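Sulfur carrier protein ThiS adenylyltransferase (Escherichia coli, PDB 1ZUD) uses ATP to adenylate the C-terminal glycine carboxylate of the sulfur carrier ThiS, an activation step in thiamine biosynthesis. Local coordinates at residues C169-W174 with G239-G244; A141-L146 with L161-E166. All blocks are in the same frame, centred on the assembly; numbering follows the deposited sequence.

Interaction 1 of 2, residues C169-W174 with G239-G244. With ZN (zinc ion), chain H.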
loop_
_atom_site.group_PDB
_atom_site.type_symbol
_atom_site.label_atom_id
_atom_site.label_comp_id
_atom_site.label_asym_id
_atom_site.label_seq_id
_atom_site.Cartn_x
_atom_site.Cartn_y
_atom_site.Cartn_z
ATOM N N CYS C 169 18.479 -7.812 12.947
ATOM C CA CYS C 169 18.587 -6.586 12.165
ATOM C C CYS C 169 18.565 -6.976 10.678
ATOM O O CYS C 169 18.278 -8.168 10.313
ATOM C CB CYS C 169 19.923 -5.866 12.569
ATOM S SG CYS C 169 21.379 -6.699 11.942
ATOM N N TYR C 170 18.875 -6.027 9.805
ATOM C CA TYR C 170 18.775 -6.332 8.349
ATOM C C TYR C 170 19.817 -7.385 7.955
ATOM O O TYR C 170 19.579 -8.267 7.105
ATOM C CB TYR C 170 19.020 -5.060 7.524
ATOM C CG TYR C 170 18.848 -5.213 6.012
ATOM C CD1 TYR C 170 17.602 -5.033 5.402
ATOM C CD2 TYR C 170 19.951 -5.442 5.199
ATOM C CE1 TYR C 170 17.467 -5.062 3.991
ATOM C CE2 TYR C 170 19.834 -5.473 3.835
ATOM C CZ TYR C 170 18.595 -5.278 3.233
ATOM O OH TYR C 170 18.554 -5.292 1.867
ATOM N N ARG C 171 20.976 -7.287 8.603
ATOM C CA ARG C 171 22.078 -8.217 8.359
ATOM C C ARG C 171 21.786 -9.624 8.913
ATOM O O ARG C 171 22.383 -10.583 8.439
ATOM C CB ARG C 171 23.388 -7.644 8.948
ATOM C CG ARG C 171 24.586 -8.612 8.999
ATOM C CD ARG C 171 25.248 -8.821 7.670
ATOM N NE ARG C 171 26.350 -9.790 7.760
ATOM C CZ ARG C 171 26.207 -11.088 8.044
ATOM N NH1 ARG C 171 25.007 -11.641 8.289
ATOM N NH2 ARG C 171 27.276 -11.864 8.052
ATOM N N CYS C 172 20.871 -9.783 9.858
ATOM C CA CYS C 172 20.542 -11.162 10.324
ATOM C C CYS C 172 19.795 -11.916 9.229
ATOM O O CYS C 172 19.905 -13.137 9.082
ATOM C CB CYS C 172 19.635 -11.182 11.569
ATOM S SG CYS C 172 20.383 -10.539 13.106
ATOM N N LEU C 173 19.006 -11.176 8.456
ATOM C CA LEU C 173 18.210 -11.765 7.382
ATOM C C LEU C 173 18.982 -11.922 6.074
ATOM O O LEU C 173 18.837 -12.919 5.373
ATOM C CB LEU C 173 16.975 -10.858 7.140
ATOM C CG LEU C 173 16.049 -11.202 5.975
ATOM C CD1 LEU C 173 15.496 -12.621 6.198
ATOM C CD2 LEU C 173 14.864 -10.163 5.915
ATOM N N TRP C 174 19.725 -10.871 5.711
ATOM C CA TRP C 174 20.504 -10.808 4.489
ATOM C C TRP C 174 21.994 -10.674 4.802
ATOM O O TRP C 174 22.501 -9.576 5.155
ATOM C CB TRP C 174 20.081 -9.575 3.639
ATOM C CG TRP C 174 18.600 -9.577 3.280
ATOM C CD1 TRP C 174 17.684 -8.617 3.613
ATOM C CD2 TRP C 174 17.878 -10.588 2.549
ATOM N NE1 TRP C 174 16.441 -8.970 3.138
ATOM C CE2 TRP C 174 16.526 -10.167 2.480
ATOM C CE3 TRP C 174 18.243 -11.803 1.936
ATOM C CZ2 TRP C 174 15.533 -10.914 1.834
ATOM C CZ3 TRP C 174 17.258 -12.552 1.282
ATOM C CH2 TRP C 174 15.918 -12.103 1.238
ATOM N N GLY C 239 25.395 -15.399 15.068
ATOM C CA GLY C 239 26.668 -14.841 14.668
ATOM C C GLY C 239 26.554 -13.508 13.923
ATOM O O GLY C 239 27.509 -13.107 13.250
ATOM N N CYS C 240 25.432 -12.795 14.025
ATOM C CA CYS C 240 25.354 -11.505 13.292
ATOM C C CYS C 240 26.475 -10.540 13.693
ATOM O O CYS C 240 26.600 -10.171 14.842
ATOM C CB CYS C 240 23.996 -10.798 13.527
ATOM S SG CYS C 240 23.902 -9.249 12.527
ATOM N N PRO C 241 27.292 -10.096 12.733
ATOM C CA PRO C 241 28.383 -9.163 13.076
ATOM C C PRO C 241 27.948 -7.742 13.435
ATOM O O PRO C 241 28.748 -6.956 13.892
ATOM C CB PRO C 241 29.268 -9.179 11.841
ATOM C CG PRO C 241 28.267 -9.474 10.720
ATOM C CD PRO C 241 27.338 -10.508 11.318
ATOM N N VAL C 242 26.672 -7.427 13.246
ATOM C CA VAL C 242 26.161 -6.099 13.558
ATOM C C VAL C 242 25.445 -6.037 14.897
ATOM O O VAL C 242 25.769 -5.217 15.739
ATOM C CB VAL C 242 25.146 -5.575 12.436
ATOM C CG1 VAL C 242 24.484 -4.250 12.889
ATOM C CG2 VAL C 242 25.877 -5.343 11.146
ATOM N N CYS C 243 24.463 -6.896 15.125
ATOM C CA CYS C 243 23.716 -6.813 16.373
ATOM C C CYS C 243 24.089 -7.997 17.282
ATOM O O CYS C 243 23.505 -8.164 18.341
ATOM C CB CYS C 243 22.185 -6.857 16.108
ATOM S SG CYS C 243 21.551 -8.491 15.523
ATOM N N GLY C 244 25.038 -8.796 16.814
ATOM C CA GLY C 244 25.480 -9.972 17.540
ATOM C C GLY C 244 25.991 -9.626 18.920
ATOM O O GLY C 244 26.121 -10.517 19.761
HETATM ZN ZN ZN H . 21.798 -8.727 13.130
#

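Interaction 2 of 2, residues A141-L146 with L161-E166. With NA (sodium ion), chain J.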
loop_
_atom_site.group_PDB
_atom_site.type_symbol
_atom_site.label_atom_id
_atom_site.label_comp_id
_atom_site.label_asym_id
_atom_site.label_seq_id
_atom_site.Cartn_x
_atom_site.Cartn_y
_atom_site.Cartn_z
ATOM N N ALA C 141 24.184 0.517 15.710
ATOM C CA ALA C 141 25.234 1.099 16.567
ATOM C C ALA C 141 24.743 2.338 17.290
ATOM O O ALA C 141 25.209 2.656 18.389
ATOM C CB ALA C 141 26.528 1.450 15.724
ATOM N N LEU C 142 23.800 3.055 16.679
ATOM C CA LEU C 142 23.309 4.278 17.295
ATOM C C LEU C 142 21.940 4.055 17.880
ATOM O O LEU C 142 21.246 5.011 18.233
ATOM C CB LEU C 142 23.285 5.417 16.255
ATOM C CG LEU C 142 24.436 6.448 16.074
ATOM C CD1 LEU C 142 25.644 6.180 16.982
ATOM C CD2 LEU C 142 24.856 6.509 14.622
ATOM N N ASN C 143 21.522 2.790 17.972
ATOM C CA ASN C 143 20.231 2.510 18.613
ATOM C C ASN C 143 19.037 3.318 18.051
ATOM O O ASN C 143 18.210 3.828 18.812
ATOM C CB ASN C 143 20.390 2.847 20.078
ATOM C CG ASN C 143 19.959 1.736 20.952
ATOM O OD1 ASN C 143 20.203 0.567 20.635
ATOM N ND2 ASN C 143 19.299 2.073 22.055
ATOM N N THR C 144 18.945 3.433 16.724
ATOM C CA THR C 144 17.877 4.233 16.097
ATOM C C THR C 144 17.021 3.275 15.259
ATOM O O THR C 144 17.562 2.489 14.491
ATOM C CB THR C 144 18.523 5.326 15.183
ATOM O OG1 THR C 144 19.335 6.194 16.010
ATOM C CG2 THR C 144 17.463 6.149 14.407
ATOM N N PRO C 145 15.686 3.298 15.451
ATOM C CA PRO C 145 14.762 2.445 14.714
ATOM C C PRO C 145 14.964 2.622 13.217
ATOM O O PRO C 145 15.214 3.740 12.734
ATOM C CB PRO C 145 13.369 2.944 15.154
ATOM C CG PRO C 145 13.594 3.655 16.424
ATOM C CD PRO C 145 14.992 4.193 16.412
ATOM N N LEU C 146 14.822 1.536 12.478
ATOM C CA LEU C 146 15.005 1.561 11.034
ATOM C C LEU C 146 13.784 0.921 10.322
ATOM O O LEU C 146 13.362 -0.207 10.635
ATOM C CB LEU C 146 16.335 0.825 10.646
ATOM C CG LEU C 146 16.600 0.554 9.148
ATOM C CD1 LEU C 146 16.703 1.872 8.388
ATOM C CD2 LEU C 146 17.878 -0.235 8.950
ATOM N N LEU C 161 12.534 -2.442 12.093
ATOM C CA LEU C 161 13.542 -2.999 13.018
ATOM C C LEU C 161 13.801 -1.971 14.092
ATOM O O LEU C 161 14.180 -0.803 13.822
ATOM C CB LEU C 161 14.833 -3.305 12.278
ATOM C CG LEU C 161 14.718 -4.048 10.982
ATOM C CD1 LEU C 161 16.021 -3.880 10.181
ATOM C CD2 LEU C 161 14.421 -5.473 11.278
ATOM N N THR C 162 13.540 -2.365 15.329
ATOM C CA THR C 162 13.725 -1.406 16.430
ATOM C C THR C 162 14.594 -1.977 17.550
ATOM O O THR C 162 14.661 -3.185 17.703
ATOM C CB THR C 162 12.367 -1.037 17.094
ATOM O OG1 THR C 162 11.778 -2.224 17.659
ATOM C CG2 THR C 162 11.383 -0.479 16.044
ATOM N N PRO C 163 15.301 -1.109 18.295
ATOM C CA PRO C 163 16.157 -1.522 19.439
ATOM C C PRO C 163 15.116 -2.113 20.423
ATOM O O PRO C 163 13.990 -1.635 20.463
ATOM C CB PRO C 163 16.675 -0.187 20.013
ATOM C CG PRO C 163 16.616 0.754 18.897
ATOM C CD PRO C 163 15.416 0.334 18.013
ATOM N N PRO C 164 15.484 -3.078 21.292
ATOM C CA PRO C 164 16.791 -3.698 21.483
ATOM C C PRO C 164 17.077 -4.771 20.483
ATOM O O PRO C 164 17.843 -5.690 20.778
ATOM C CB PRO C 164 16.718 -4.221 22.925
ATOM C CG PRO C 164 15.382 -4.781 22.979
ATOM C CD PRO C 164 14.506 -3.668 22.235
ATOM N N TRP C 165 16.414 -4.701 19.315
ATOM C CA TRP C 165 16.713 -5.657 18.238
ATOM C C TRP C 165 16.444 -7.128 18.585
ATOM O O TRP C 165 17.189 -8.033 18.168
ATOM C CB TRP C 165 18.193 -5.504 17.798
ATOM C CG TRP C 165 18.656 -4.113 17.703
ATOM C CD1 TRP C 165 19.435 -3.439 18.597
ATOM C CD2 TRP C 165 18.271 -3.151 16.697
ATOM N NE1 TRP C 165 19.549 -2.109 18.213
ATOM C CE2 TRP C 165 18.847 -1.910 17.057
ATOM C CE3 TRP C 165 17.491 -3.222 15.539
ATOM C CZ2 TRP C 165 18.672 -0.733 16.290
ATOM C CZ3 TRP C 165 17.311 -2.045 14.766
ATOM C CH2 TRP C 165 17.901 -0.831 15.151
ATOM N N GLU C 166 15.356 -7.357 19.290
ATOM C CA GLU C 166 14.941 -8.686 19.704
ATOM C C GLU C 166 14.853 -9.685 18.526
ATOM O O GLU C 166 15.142 -10.899 18.666
ATOM C CB GLU C 166 13.575 -8.570 20.397
ATOM C CG GLU C 166 13.600 -7.766 21.700
ATOM C CD GLU C 166 12.208 -7.529 22.300
ATOM O OE1 GLU C 166 11.365 -8.456 22.266
ATOM O OE2 GLU C 166 11.960 -6.418 22.820
HETATM NA NA NA J . 19.183 8.611 16.128
HETATM O O HOH W 1 20.982 8.025 17.800
HETATM O O HOH W 2 17.863 8.697 18.145
#

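Interaction 1 of 2, residues C169-W174 with G239-G244
Arg171 reaches over the zinc-binding loop 239-244 and meets three of its residues in turn. Its CB lies 4.0 Å from CG2 of Val242. With CG anti to the backbone N (chi1 169°), the chain runs out alongside Cys240, Arg171 CG coming 3.6 Å from Cys240 SG. A bend at chi2 (77°) then lays the end of the chain across the Pro241 ring at about a right angle: Arg171 NE touches Pro241 CG, while CZ stands 3.5 Å from Pro241 CD, which sits over the centre of one guanidinium face. NH2 meets the same ring carbons.

Beside the arginine's aliphatic part, zinc joins the two segments. Cys169, the N-cap of helix 170-173, and Cys172 bind it from one segment, Cys240 and Cys243 from the other, with Cys240 SG 2.2 Å from the zinc. Both CxxC pairs carry N-H...S bonds: Cys169 N donates to Cys172 SG (3.3 Å), and the amides of Val242 and Cys243 both point at Cys240 SG, the latter almost straight at 172°. Four thiolates would place two negative charges on the site beyond those zinc balances; these amide dipoles, and probably the nearby arginine, would temper that excess.

Interaction 2 of 2, residues A141-L146 with L161-E166
Trp165 turns the edge of its indole, not a face, to segment 141-146. Its CH2 comes 3.4 Å from Thr144 O, which lies in the ring plane, and CZ2 follows along the same rim. The first torsion sets CG beside the backbone N (chi1 -41°), and from there the ring folds back along its own segment, one face lying over Pro163 CA and the carbonyl carbon of Thr162. Farther round the edge, NE1 stands 3.7 Å from Asn143 OD1, too long for a hydrogen bond, with amide and ring planes 65° apart. This indole N-H is buried by the contact and has no partner in the model.

Pro163 is packed between neighbours: CB faces the Asn143 amide, CG rests 3.5 Å from Asn143 O, and CD approaches Pro145, whose ring crosses that of Pro163 at about a right angle (Pro145 CG to Pro163 CD 4.1 Å).

These loops flank a beta hairpin of the ThiF-family sheet. Where strands 146-152 and 155-161 meet them, Leu146 and Leu161 form an antiparallel hydrogen-bonded pair, Leu146 N to Leu161 O and Leu161 N to Leu146 O, both 2.8 Å and nearly straight. The two leucine side chains leave the same face of the sheet, CD2 of Leu146 4.3 Å from CD1 of Leu161. Just outside the pair, Pro145 CA makes a C-H...O contact with Leu161 O.

Asn143, at positive phi, is the C-prime residue of the Schellman motif ending helix 129-141. Next to it, the CB of Thr144 points away from segment 161-166, and its OG1 binds a sodium ion at 2.4 Å, a site completed by two waters and the carbonyl oxygens of Val116, Ala117 and Ala119.

Overall arrangement
From the N terminus, the chain builds the four parallel strands up to 121-124 before helix 129-141 leads into residues 141-146, and interaction 2 closes a short loop of 14 intervening residues, mostly the strands 146-152 and 155-161. Only after this does interaction 1 open, at 169-174; it spans 64 residues, including helix 191-210 and the last two strands, before 239-244 returns. The loops are thus in series, neither nested nor crossed, though their centres lie 12 Å apart and they touch: Leu161 CD1 packs 3.6 Å from Tyr170 N. Interaction 2 ties the hairpin base to the end of helix 129-141, while interaction 1 fastens the C-terminal tail to helix 170-173, which also packs against ThiS.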